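Local atomic coordinates of vacuolar-sorting protein BRO1 (Saccharomyces cerevisiae, PDB entry 1ZB1), a protein that recruits the Doa4 deubiquitinase to endosomes and sorts cargo into multivesicular bodies, this chain being its N-terminal Bro1 domain. Residues 7-12 against 249-254; 102-107 against 242-247; 124-129 against 160-165; 170-173 against 177-180; 227-232 against 236-241. All blocks are in the same frame, centred on the assembly; numbering follows the deposited sequence.

The N-terminal tail starts the set: in interaction 1, 7-12 returns to helix 242-269 and closes a loop of more than two hundred residues that encloses the other four contacts. Interaction 2 joins the loop between strands 97-100 and 112-115 to the start of the same helix, and interactions 3, 4 and 5 nest inside it in series. Interaction 3 pairs helices 118-139 and 146-165; interaction 4 folds the following loop onto helix 176-198; interaction 5 closes the turn between helices 208-230 and 242-269. Interactions 2, 4 and 5 meet at Y239, whose hydroxyl hydrogen-bonds to Y104 and D173, while F11 stacks on W244 between interactions 1 and 2.

Interaction 1 (7-12 against 249-254); sequences KPYLFD and TCKLHF
K251 reaches from helix 242-269 to the N-terminal tail of the Bro1 domain, and its ammonium group does nearly all the touching. The main polar link is a hydrogen bond from K251 NZ to the backbone oxygen Y9 O, 2.9 Å long. The donor lies in the carbonyl plane, with a C=O...N angle of 152°. CG of K251 stands anti to the carbonyl carbon (chi1 -72°) and the chain beyond it is fully extended, which carries the charge across a gap of 10.1 Å between Y9 CA and K251 CA. A lysine suits this place because a long, flexible arm can bring a donor to a tail that has no regular structure. A water adds a second link: Y9 N donates to it at 2.7 Å, and K251 NZ gives it a weak bond.

Beyond the hydrogen bonds the contacts are slight. Y9 CB makes a van der Waals approach of 4.2 Å to K251 NZ, which sits at the edge of the tyrosine ring, near its plane. The F11 ring is too far from the ammonium for more than a weak cation-pi attraction; its stacking partner is W244.

The charge itself is met by a salt bridge to E192 on helix 176-198. One buried ammonium thus serves a carboxylate, a peptide oxygen and a water, so the lysine is probably kept protonated while it ties the tail to two helices.

Interaction 2 (102-107 against 242-247); sequences AEYSSA and PKWKTT
Y104 brings its ring up to the indole of W244, Y104 CE2 meeting W244 CH2 at 3.9 Å. The contact sets the loop between the two strands of the Bro1 domain's small antiparallel sheet against the N-terminal part of helix 242-269, in the domain's largely helical body. The two side chains cross at about a right angle, their planes inclined at 79° and their centroids 5.9 Å apart, an oblique pairing in which rim carbons touch. Large rings suit both places, since their rims can meet in a buried spot between a loop and a helix that lie apart. W244 also stacks on F11 of the N-terminal tail, and Y104 packs edge-to-face with Y239, so each ring has a second aromatic partner outside the contact.

Toward the surface the packing becomes smaller in scale. P242 offers a compact apolar ring, which fits beside two small serines. S105 CB approaches P242 CD at 4.3 Å, while S105 OG lies within hydrogen-bonding distance of both Y104 O and E241 OE1, its single proton able to serve one at a time. Beyond it, in a poorly ordered part of the loop, S106 OG comes to 3.6 Å from P242 CG.

Interaction 3 (124-129 against 160-165); sequences CTLFNI and EYLSEN
L126 and L162 slide past each other in opposite directions, each pointing at the other's helix, and their branches interlock. CG of L126 is anti to its own backbone N (chi1 176°), which swings CD2 across the interface to within 3.6 Å of L162 CD2. The two CG atoms are almost as near, L126 CG lying 3.7 Å from L162 CG, so the contact runs along the branched ends rather than through a single methyl.

The other branch of L162 goes a different way. The fork at CG that sends CD2 to L126 lays CD1 against the backbone of the opposite helix, 3.7 Å from F127 CA, where it also borders F127 CB. One leucine therefore covers both a side chain and a stretch of main chain, which its forked shape allows. The F127 ring itself runs on to L182 and Y239.

Y161 meets L126 at about a right angle: L126 CD2 touches Y161 CD2 at 3.6 Å, an oblique approach to the ring. On one face of that ring lies the amide nitrogen N165 ND2, which donates to Y161 O at 2.9 Å on a lone pair in the carbonyl plane. This bond fastens the last turn of helix 146-165, and asparagine suits a helix end because its short amide can reach back to a backbone oxygen.

The local axes of 124-129 and 160-165 pass at 10.3 Å with N-to-C directions 152° apart. This is the apolar packing of two consecutive antiparallel helices, a helical hairpin, consistent with the kinship of Bro1-like domains to the TPR clan.

Interaction 4 (170-173 against 177-180); sequences PSVD and ENTR
With CG anti to the carbonyl carbon (chi1 -67°), N178 directs its amide back toward the loop that precedes its helix, and a chi2 of -34° turns ND2 onto the backbone oxygen of V172. The resulting hydrogen bond, N178 ND2 to V172 O, is 3.0 Å long and nearly straight, with an N-H...O angle of 161°. V172 O lies close to the plane of the amide, whereas the donor is tilted out of the carbonyl plane. Asparagine fits because a short side chain ending in an N-H donor reaches the peptide oxygen of the loop just before the helix. The same nitrogen packs on the methyl V172 CG2 at 3.6 Å.

The loop joins helix 146-165 to helix 176-198 in the helical body of the Bro1 domain, and an ST turn shapes it: S171 OG accepts from D173 N at 3.2 Å. A serine here can place its oxygen close to the main chain two residues on.

D173 carries its carboxylate away from the helix to K16, A102 N and Y239 OH, which together would stabilise its negative charge. Its backbone oxygen faces the other way, toward apolar cover: T179 CG2 lies 3.4 Å from D173 O, which is buried without a hydrogen-bond partner. T179 CG2 is anti to the carbonyl carbon, and OG1 turns instead toward Q175 O and S176 O, a weak bond to either at best.

Interaction 5 (227-232 against 236-241); sequences DFMKEI and VAIYGE
I232 points at 236-241 across the turn that follows helix 208-230, and the end of I238 comes round to meet it in a wholly apolar contact. I232 CG2 lies 3.5 Å from I238 CG1, somewhat tighter than usual van der Waals contact, the two side chains crossing obliquely. CG1 of I232 is anti to its backbone N (chi1 -179°), which throws the longer branch toward A237. There I232 CG1 approaches A237 CB at 3.9 Å; the still shorter approaches of the terminal methyl are doubtful in the model. Alanine's single methyl fits close against the isoleucine at this exposed edge.

A second apolar layer comes from the helix. M229 meets I238 at about a right angle, its chain bent at the sulfur so that M229 CE reaches I238 CG2 at 3.8 Å. I238 CD1 goes back the other way and lies 4.0 Å from M229 CB. Flexible methionine can follow the branched isoleucine and still touch W244 and K245 on the next helix.

Further out, F228 meets the ring of F181 and Y239 packs on L182, both on helix 176-198. This is apolar packing that closes the short loop joining consecutive helices 208-230 and 242-269 of the Bro1 domain.

Interaction 1 (7-12 against 249-254)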
# COMPACT_ATOMS: atom_id res chain seq x y z
N LYS A 7 11.65 -12.96 -8.09
CA LYS A 7 11.87 -12.23 -6.85
C LYS A 7 10.90 -11.04 -6.82
O LYS A 7 10.74 -10.34 -7.81
CB LYS A 7 13.31 -11.71 -6.78
CG LYS A 7 14.39 -12.75 -7.10
CD LYS A 7 14.38 -13.90 -6.11
CE LYS A 7 15.54 -14.86 -6.38
NZ LYS A 7 15.50 -15.45 -7.75
N PRO A 8 10.26 -10.80 -5.67
CA PRO A 8 9.31 -9.69 -5.52
C PRO A 8 9.98 -8.33 -5.45
O PRO A 8 10.99 -8.15 -4.77
CB PRO A 8 8.59 -10.04 -4.22
CG PRO A 8 9.68 -10.67 -3.41
CD PRO A 8 10.34 -11.59 -4.42
N TYR A 9 9.41 -7.37 -6.17
CA TYR A 9 9.93 -6.01 -6.20
C TYR A 9 8.90 -5.09 -5.52
O TYR A 9 7.84 -4.81 -6.09
CB TYR A 9 10.12 -5.56 -7.65
CG TYR A 9 10.78 -4.21 -7.79
CD1 TYR A 9 12.15 -4.10 -7.99
CD2 TYR A 9 10.03 -3.03 -7.72
CE1 TYR A 9 12.77 -2.86 -8.11
CE2 TYR A 9 10.64 -1.78 -7.85
CZ TYR A 9 12.01 -1.70 -8.04
OH TYR A 9 12.62 -0.48 -8.18
N LEU A 10 9.21 -4.64 -4.31
CA LEU A 10 8.29 -3.77 -3.56
C LEU A 10 8.78 -2.32 -3.50
O LEU A 10 9.96 -2.07 -3.24
CB LEU A 10 8.11 -4.31 -2.14
CG LEU A 10 7.57 -5.74 -2.04
CD1 LEU A 10 7.48 -6.15 -0.57
CD2 LEU A 10 6.21 -5.83 -2.71
N PHE A 11 7.87 -1.38 -3.74
CA PHE A 11 8.20 0.04 -3.70
C PHE A 11 8.49 0.45 -2.26
O PHE A 11 7.81 0.02 -1.33
CB PHE A 11 7.05 0.89 -4.25
CG PHE A 11 6.82 0.74 -5.73
CD1 PHE A 11 7.82 0.24 -6.56
CD2 PHE A 11 5.61 1.12 -6.30
CE1 PHE A 11 7.62 0.12 -7.94
CE2 PHE A 11 5.39 1.01 -7.67
CZ PHE A 11 6.40 0.51 -8.50
N ASP A 12 9.50 1.29 -2.08
CA ASP A 12 9.88 1.75 -0.74
C ASP A 12 9.20 3.09 -0.46
O ASP A 12 9.61 4.13 -1.00
CB ASP A 12 11.40 1.90 -0.66
CG ASP A 12 11.91 1.85 0.77
OD1 ASP A 12 11.81 0.77 1.39
OD2 ASP A 12 12.40 2.88 1.26
N THR A 249 4.18 0.08 -15.31
CA THR A 249 3.84 -0.22 -16.70
C THR A 249 4.36 -1.61 -17.10
O THR A 249 3.67 -2.36 -17.78
CB THR A 249 4.42 0.84 -17.66
OG1 THR A 249 3.84 2.11 -17.36
CG2 THR A 249 4.11 0.47 -19.11
N CYS A 250 5.56 -1.94 -16.67
CA CYS A 250 6.14 -3.24 -16.99
C CYS A 250 5.26 -4.34 -16.39
O CYS A 250 4.87 -5.29 -17.08
CB CYS A 250 7.56 -3.33 -16.44
SG CYS A 250 8.43 -4.85 -16.89
N LYS A 251 4.95 -4.21 -15.10
CA LYS A 251 4.13 -5.20 -14.41
C LYS A 251 2.76 -5.41 -15.04
O LYS A 251 2.30 -6.55 -15.16
CB LYS A 251 3.98 -4.83 -12.92
CG LYS A 251 5.25 -5.02 -12.09
CD LYS A 251 5.00 -4.85 -10.59
CE LYS A 251 6.24 -5.20 -9.77
NZ LYS A 251 6.05 -5.01 -8.30
N LEU A 252 2.10 -4.34 -15.47
CA LEU A 252 0.78 -4.51 -16.06
C LEU A 252 0.84 -5.37 -17.32
O LEU A 252 0.01 -6.26 -17.50
CB LEU A 252 0.14 -3.15 -16.36
CG LEU A 252 0.39 -2.35 -17.63
CD1 LEU A 252 -0.39 -2.96 -18.79
CD2 LEU A 252 -0.09 -0.91 -17.39
N HIS A 253 1.82 -5.13 -18.19
CA HIS A 253 1.95 -5.95 -19.40
C HIS A 253 2.44 -7.35 -19.05
O HIS A 253 1.95 -8.34 -19.59
CB HIS A 253 2.93 -5.32 -20.39
CG HIS A 253 2.42 -4.08 -21.05
ND1 HIS A 253 1.30 -4.07 -21.85
CD2 HIS A 253 2.88 -2.81 -21.02
CE1 HIS A 253 1.09 -2.85 -22.29
NE2 HIS A 253 2.03 -2.06 -21.80
N PHE A 254 3.39 -7.45 -18.12
CA PHE A 254 3.93 -8.75 -17.74
C PHE A 254 2.88 -9.69 -17.15
O PHE A 254 2.86 -10.89 -17.47
CB PHE A 254 5.06 -8.61 -16.73
CG PHE A 254 5.65 -9.92 -16.31
CD1 PHE A 254 6.45 -10.65 -17.19
CD2 PHE A 254 5.40 -10.45 -15.05
CE1 PHE A 254 6.97 -11.88 -16.82
CE2 PHE A 254 5.92 -11.68 -14.67
CZ PHE A 254 6.71 -12.40 -15.56
O HOH W 1 7.61 -7.95 -8.12

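Interaction 2 (102-107 against 242-247)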
# COMPACT_ATOMS: atom_id res chain seq x y z
N ALA A 102 6.79 14.06 3.08
CA ALA A 102 7.68 12.91 2.85
C ALA A 102 8.72 13.29 1.80
O ALA A 102 8.41 13.96 0.81
CB ALA A 102 6.87 11.70 2.38
N GLU A 103 9.96 12.86 2.00
CA GLU A 103 11.04 13.19 1.08
C GLU A 103 11.37 12.08 0.09
O GLU A 103 12.07 11.12 0.43
CB GLU A 103 12.30 13.57 1.87
CG GLU A 103 12.15 14.87 2.63
CD GLU A 103 13.38 15.23 3.45
OE1 GLU A 103 13.46 16.39 3.90
OE2 GLU A 103 14.25 14.36 3.65
N TYR A 104 10.88 12.20 -1.14
CA TYR A 104 11.16 11.20 -2.16
C TYR A 104 12.36 11.64 -3.00
O TYR A 104 13.48 11.18 -2.80
CB TYR A 104 9.96 10.98 -3.08
CG TYR A 104 8.70 10.49 -2.40
CD1 TYR A 104 7.69 11.38 -2.06
CD2 TYR A 104 8.52 9.14 -2.11
CE1 TYR A 104 6.53 10.94 -1.45
CE2 TYR A 104 7.35 8.69 -1.49
CZ TYR A 104 6.36 9.60 -1.17
OH TYR A 104 5.20 9.18 -0.57
N SER A 105 12.09 12.53 -3.95
CA SER A 105 13.10 13.06 -4.85
C SER A 105 12.54 14.32 -5.48
O SER A 105 13.10 15.41 -5.34
CB SER A 105 13.44 12.05 -5.95
OG SER A 105 14.07 10.89 -5.42
N SER A 106 11.42 14.16 -6.17
CA SER A 106 10.75 15.26 -6.84
C SER A 106 10.13 16.24 -5.85
O SER A 106 10.00 17.43 -6.14
CB SER A 106 9.66 14.72 -7.78
OG SER A 106 10.21 13.86 -8.76
N ALA A 107 9.77 15.74 -4.67
CA ALA A 107 9.17 16.58 -3.63
C ALA A 107 10.21 17.54 -3.04
O ALA A 107 11.39 17.48 -3.39
CB ALA A 107 8.58 15.70 -2.53
N PRO A 242 10.08 8.81 -9.21
CA PRO A 242 10.02 8.75 -10.67
C PRO A 242 10.16 7.32 -11.20
O PRO A 242 9.51 6.94 -12.17
CB PRO A 242 11.19 9.64 -11.09
CG PRO A 242 11.22 10.66 -10.00
CD PRO A 242 11.06 9.81 -8.76
N LYS A 243 11.01 6.53 -10.54
CA LYS A 243 11.26 5.15 -10.93
C LYS A 243 10.02 4.25 -10.95
O LYS A 243 9.98 3.27 -11.70
CB LYS A 243 12.29 4.52 -10.00
CG LYS A 243 13.70 5.06 -10.15
CD LYS A 243 14.61 4.53 -9.04
CE LYS A 243 14.58 3.01 -8.97
NZ LYS A 243 15.43 2.49 -7.86
N TRP A 244 9.02 4.57 -10.14
CA TRP A 244 7.81 3.76 -10.06
C TRP A 244 6.99 3.68 -11.34
O TRP A 244 6.40 2.63 -11.65
CB TRP A 244 6.88 4.27 -8.94
CG TRP A 244 7.47 4.20 -7.57
CD1 TRP A 244 8.59 3.53 -7.18
CD2 TRP A 244 6.93 4.81 -6.38
NE1 TRP A 244 8.78 3.67 -5.82
CE2 TRP A 244 7.78 4.45 -5.31
CE3 TRP A 244 5.81 5.61 -6.13
CZ2 TRP A 244 7.54 4.87 -4.00
CZ3 TRP A 244 5.58 6.03 -4.82
CH2 TRP A 244 6.44 5.66 -3.77
N LYS A 245 6.95 4.76 -12.10
CA LYS A 245 6.16 4.78 -13.32
C LYS A 245 6.50 3.67 -14.31
O LYS A 245 5.62 2.97 -14.80
CB LYS A 245 6.31 6.14 -14.01
CG LYS A 245 5.26 6.42 -15.08
CD LYS A 245 5.41 7.82 -15.65
CE LYS A 245 4.26 8.15 -16.58
NZ LYS A 245 4.16 7.16 -17.69
N THR A 246 7.79 3.49 -14.59
CA THR A 246 8.20 2.46 -15.55
C THR A 246 7.94 1.04 -15.05
O THR A 246 7.58 0.16 -15.83
CB THR A 246 9.69 2.61 -15.92
OG1 THR A 246 10.51 2.42 -14.76
CG2 THR A 246 9.95 4.00 -16.49
N THR A 247 8.12 0.82 -13.75
CA THR A 247 7.90 -0.51 -13.19
C THR A 247 6.43 -0.91 -13.16
O THR A 247 6.09 -2.08 -13.34
CB THR A 247 8.52 -0.59 -11.78
OG1 THR A 247 9.94 -0.46 -11.89
CG2 THR A 247 8.18 -1.92 -11.11

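Interaction 3 (124-129 against 160-165)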
# COMPACT_ATOMS: atom_id res chain seq x y z
N CYS A 124 -1.58 12.68 9.71
CA CYS A 124 -0.15 12.46 9.51
C CYS A 124 0.32 11.16 10.19
O CYS A 124 1.11 10.40 9.63
CB CYS A 124 0.65 13.66 10.03
SG CYS A 124 0.51 15.13 8.96
N THR A 125 -0.18 10.92 11.40
CA THR A 125 0.17 9.71 12.12
C THR A 125 -0.33 8.47 11.36
O THR A 125 0.39 7.48 11.22
CB THR A 125 -0.46 9.73 13.54
OG1 THR A 125 0.17 10.74 14.33
CG2 THR A 125 -0.29 8.37 14.22
N LEU A 126 -1.56 8.52 10.85
CA LEU A 126 -2.12 7.38 10.11
C LEU A 126 -1.37 7.14 8.80
O LEU A 126 -1.25 6.01 8.32
CB LEU A 126 -3.62 7.58 9.87
CG LEU A 126 -4.34 6.51 9.03
CD1 LEU A 126 -4.06 5.11 9.56
CD2 LEU A 126 -5.84 6.80 9.05
N PHE A 127 -0.88 8.22 8.20
CA PHE A 127 -0.11 8.09 6.96
C PHE A 127 1.13 7.24 7.28
O PHE A 127 1.50 6.33 6.53
CB PHE A 127 0.31 9.48 6.46
CG PHE A 127 1.08 9.45 5.16
CD1 PHE A 127 2.45 9.22 5.16
CD2 PHE A 127 0.43 9.64 3.94
CE1 PHE A 127 3.18 9.18 3.97
CE2 PHE A 127 1.13 9.61 2.73
CZ PHE A 127 2.51 9.38 2.74
N ASN A 128 1.78 7.54 8.40
CA ASN A 128 2.98 6.79 8.79
C ASN A 128 2.63 5.35 9.17
O ASN A 128 3.41 4.43 8.91
CB ASN A 128 3.72 7.52 9.92
CG ASN A 128 4.56 8.69 9.40
OD1 ASN A 128 4.74 8.84 8.19
ND2 ASN A 128 5.08 9.52 10.30
N ILE A 129 1.47 5.15 9.79
CA ILE A 129 1.03 3.80 10.16
C ILE A 129 0.92 2.95 8.89
O ILE A 129 1.38 1.80 8.84
CB ILE A 129 -0.34 3.86 10.88
CG1 ILE A 129 -0.15 4.38 12.31
CG2 ILE A 129 -1.00 2.48 10.89
CD1 ILE A 129 -1.46 4.62 13.07
N GLU A 160 -6.65 3.97 2.10
CA GLU A 160 -8.01 4.11 1.59
C GLU A 160 -8.82 5.00 2.53
O GLU A 160 -9.52 5.91 2.08
CB GLU A 160 -8.66 2.73 1.47
CG GLU A 160 -10.12 2.75 1.06
CD GLU A 160 -10.68 1.36 0.84
OE1 GLU A 160 -10.72 0.56 1.81
OE2 GLU A 160 -11.07 1.06 -0.31
N TYR A 161 -8.72 4.74 3.83
CA TYR A 161 -9.44 5.52 4.84
C TYR A 161 -8.99 6.98 4.79
O TYR A 161 -9.80 7.90 4.92
CB TYR A 161 -9.19 4.96 6.24
CG TYR A 161 -9.90 5.71 7.34
CD1 TYR A 161 -11.18 5.33 7.75
CD2 TYR A 161 -9.30 6.80 7.98
CE1 TYR A 161 -11.85 6.01 8.77
CE2 TYR A 161 -9.96 7.49 8.99
CZ TYR A 161 -11.23 7.09 9.38
OH TYR A 161 -11.88 7.75 10.40
N LEU A 162 -7.69 7.18 4.62
CA LEU A 162 -7.13 8.52 4.53
C LEU A 162 -7.70 9.29 3.32
O LEU A 162 -8.09 10.46 3.43
CB LEU A 162 -5.61 8.45 4.40
CG LEU A 162 -4.83 8.13 5.70
CD1 LEU A 162 -3.39 7.80 5.34
CD2 LEU A 162 -4.89 9.32 6.66
N SER A 163 -7.76 8.63 2.16
CA SER A 163 -8.26 9.31 0.96
C SER A 163 -9.74 9.65 1.06
O SER A 163 -10.18 10.66 0.51
CB SER A 163 -8.01 8.46 -0.29
OG SER A 163 -8.86 7.33 -0.31
N GLU A 164 -10.50 8.82 1.76
CA GLU A 164 -11.94 9.06 1.89
C GLU A 164 -12.34 9.91 3.09
O GLU A 164 -13.47 10.42 3.13
CB GLU A 164 -12.68 7.72 1.95
CG GLU A 164 -12.35 6.77 0.82
CD GLU A 164 -13.17 5.50 0.86
OE1 GLU A 164 -13.44 4.99 1.97
OE2 GLU A 164 -13.55 5.00 -0.22
N ASN A 165 -11.44 10.10 4.05
CA ASN A 165 -11.80 10.87 5.25
C ASN A 165 -11.13 12.21 5.54
O ASN A 165 -11.63 12.98 6.35
CB ASN A 165 -11.66 9.96 6.47
CG ASN A 165 -12.74 8.90 6.52
OD1 ASN A 165 -13.85 9.15 7.00
ND2 ASN A 165 -12.44 7.71 5.99

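Interaction 4 (170-173 against 177-180)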
# COMPACT_ATOMS: atom_id res chain seq x y z
N PRO A 170 -3.02 20.42 4.40
CA PRO A 170 -2.06 21.38 3.84
C PRO A 170 -0.90 20.63 3.17
O PRO A 170 -0.15 21.21 2.38
CB PRO A 170 -1.61 22.17 5.06
CG PRO A 170 -1.67 21.13 6.16
CD PRO A 170 -2.99 20.44 5.87
N SER A 171 -0.75 19.34 3.48
CA SER A 171 0.33 18.54 2.91
C SER A 171 -0.04 17.77 1.65
O SER A 171 -1.10 17.15 1.57
CB SER A 171 0.85 17.52 3.95
OG SER A 171 1.81 16.66 3.35
N VAL A 172 0.87 17.79 0.67
CA VAL A 172 0.66 17.10 -0.59
C VAL A 172 0.49 15.59 -0.38
O VAL A 172 -0.21 14.92 -1.14
CB VAL A 172 1.85 17.35 -1.56
CG1 VAL A 172 3.16 16.91 -0.94
CG2 VAL A 172 1.62 16.61 -2.87
N ASP A 173 1.13 15.07 0.66
CA ASP A 173 1.06 13.64 0.98
C ASP A 173 -0.36 13.20 1.30
O ASP A 173 -0.73 12.05 1.06
CB ASP A 173 1.92 13.31 2.20
CG ASP A 173 3.39 13.53 1.96
OD1 ASP A 173 4.06 14.10 2.86
OD2 ASP A 173 3.88 13.13 0.89
N GLU A 177 -6.20 12.28 -3.86
CA GLU A 177 -5.78 11.51 -5.02
C GLU A 177 -4.43 10.80 -4.82
O GLU A 177 -4.17 9.76 -5.42
CB GLU A 177 -5.73 12.39 -6.28
CG GLU A 177 -4.78 13.58 -6.23
CD GLU A 177 -5.31 14.76 -5.43
OE1 GLU A 177 -4.61 15.80 -5.39
OE2 GLU A 177 -6.40 14.67 -4.83
N ASN A 178 -3.59 11.36 -3.96
CA ASN A 178 -2.29 10.74 -3.72
C ASN A 178 -2.38 9.57 -2.74
O ASN A 178 -1.65 8.59 -2.89
CB ASN A 178 -1.28 11.79 -3.24
CG ASN A 178 -0.95 12.81 -4.32
OD1 ASN A 178 -0.91 12.47 -5.50
ND2 ASN A 178 -0.69 14.05 -3.92
N THR A 179 -3.26 9.65 -1.76
CA THR A 179 -3.41 8.54 -0.83
C THR A 179 -4.17 7.41 -1.53
O THR A 179 -3.99 6.23 -1.21
CB THR A 179 -4.15 8.96 0.46
OG1 THR A 179 -5.26 9.81 0.15
CG2 THR A 179 -3.18 9.68 1.41
N ARG A 180 -5.00 7.76 -2.51
CA ARG A 180 -5.73 6.75 -3.27
C ARG A 180 -4.70 5.97 -4.11
O ARG A 180 -4.77 4.74 -4.23
CB ARG A 180 -6.76 7.42 -4.19
CG ARG A 180 -7.56 6.46 -5.07
CD ARG A 180 -8.94 6.23 -4.49
NE ARG A 180 -8.99 5.08 -3.60
CZ ARG A 180 -9.95 4.86 -2.71
NH1 ARG A 180 -10.94 5.73 -2.56
NH2 ARG A 180 -9.91 3.77 -1.96

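Interaction 5 (227-232 against 236-241)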
# COMPACT_ATOMS: atom_id res chain seq x y z
N ASP A 227 -2.88 4.26 -14.96
CA ASP A 227 -3.81 5.31 -15.37
C ASP A 227 -3.66 6.61 -14.59
O ASP A 227 -3.82 7.69 -15.15
CB ASP A 227 -5.26 4.81 -15.26
CG ASP A 227 -5.62 3.79 -16.33
OD1 ASP A 227 -4.83 3.61 -17.28
OD2 ASP A 227 -6.70 3.17 -16.21
N PHE A 228 -3.36 6.51 -13.30
CA PHE A 228 -3.19 7.70 -12.49
C PHE A 228 -1.94 8.48 -12.88
O PHE A 228 -1.96 9.71 -12.94
CB PHE A 228 -3.10 7.34 -11.01
CG PHE A 228 -2.87 8.53 -10.12
CD1 PHE A 228 -3.86 9.49 -9.94
CD2 PHE A 228 -1.65 8.70 -9.47
CE1 PHE A 228 -3.64 10.59 -9.12
CE2 PHE A 228 -1.42 9.80 -8.65
CZ PHE A 228 -2.42 10.75 -8.47
N MET A 229 -0.86 7.76 -13.15
CA MET A 229 0.41 8.37 -13.52
C MET A 229 0.46 8.81 -14.98
O MET A 229 1.39 9.50 -15.40
CB MET A 229 1.55 7.39 -13.24
CG MET A 229 1.54 6.80 -11.83
SD MET A 229 2.73 5.46 -11.62
CE MET A 229 4.12 6.40 -11.04
N LYS A 230 -0.54 8.40 -15.75
CA LYS A 230 -0.62 8.76 -17.17
C LYS A 230 -1.13 10.18 -17.37
O LYS A 230 -0.68 10.90 -18.26
CB LYS A 230 -1.53 7.78 -17.92
CG LYS A 230 -1.74 8.14 -19.38
CD LYS A 230 -2.71 7.18 -20.06
CE LYS A 230 -2.17 5.76 -20.08
NZ LYS A 230 -3.11 4.82 -20.76
N GLU A 231 -2.07 10.59 -16.52
CA GLU A 231 -2.63 11.94 -16.59
C GLU A 231 -1.53 12.98 -16.42
O GLU A 231 -1.72 14.16 -16.70
CB GLU A 231 -3.70 12.12 -15.51
CG GLU A 231 -3.15 12.12 -14.09
CD GLU A 231 -4.23 12.13 -13.03
OE1 GLU A 231 -3.89 12.24 -11.83
OE2 GLU A 231 -5.43 12.02 -13.39
N ILE A 232 -0.37 12.52 -15.95
CA ILE A 232 0.77 13.39 -15.75
C ILE A 232 1.98 12.85 -16.52
O ILE A 232 2.52 11.79 -16.20
CB ILE A 232 1.11 13.52 -14.24
CG1 ILE A 232 2.29 14.46 -14.05
CG2 ILE A 232 1.40 12.14 -13.65
CD1 ILE A 232 2.57 14.77 -12.60
N VAL A 236 9.13 14.24 -13.39
CA VAL A 236 9.54 14.95 -12.19
C VAL A 236 8.34 15.60 -11.48
O VAL A 236 8.50 16.25 -10.46
CB VAL A 236 10.59 16.04 -12.52
CG1 VAL A 236 11.18 16.62 -11.24
CG2 VAL A 236 11.69 15.44 -13.39
N ALA A 237 7.15 15.40 -12.04
CA ALA A 237 5.94 15.98 -11.45
C ALA A 237 5.06 14.94 -10.75
O ALA A 237 4.20 15.29 -9.94
CB ALA A 237 5.14 16.72 -12.51
N ILE A 238 5.28 13.67 -11.06
CA ILE A 238 4.50 12.60 -10.44
C ILE A 238 4.77 12.63 -8.94
O ILE A 238 5.88 12.96 -8.51
CB ILE A 238 4.88 11.22 -11.03
CG1 ILE A 238 4.53 11.18 -12.52
CG2 ILE A 238 4.14 10.11 -10.28
CD1 ILE A 238 4.75 9.85 -13.19
N TYR A 239 3.77 12.28 -8.15
CA TYR A 239 3.88 12.31 -6.69
C TYR A 239 5.03 11.58 -5.99
O TYR A 239 5.83 12.21 -5.29
CB TYR A 239 2.55 11.85 -6.07
CG TYR A 239 2.64 11.65 -4.58
CD1 TYR A 239 3.00 12.70 -3.73
CD2 TYR A 239 2.42 10.39 -4.02
CE1 TYR A 239 3.16 12.49 -2.36
CE2 TYR A 239 2.58 10.18 -2.65
CZ TYR A 239 2.95 11.23 -1.83
OH TYR A 239 3.14 11.00 -0.50
N GLY A 240 5.13 10.26 -6.15
CA GLY A 240 6.18 9.52 -5.46
C GLY A 240 7.58 9.54 -6.06
O GLY A 240 8.19 10.59 -6.22
N GLU A 241 8.09 8.35 -6.35
CA GLU A 241 9.41 8.20 -6.94
C GLU A 241 9.26 8.07 -8.44
O GLU A 241 8.41 7.32 -8.93
CB GLU A 241 10.10 6.94 -6.39
CG GLU A 241 10.33 6.97 -4.89
CD GLU A 241 11.45 7.91 -4.50
OE1 GLU A 241 11.69 8.90 -5.23
OE2 GLU A 241 12.09 7.68 -3.45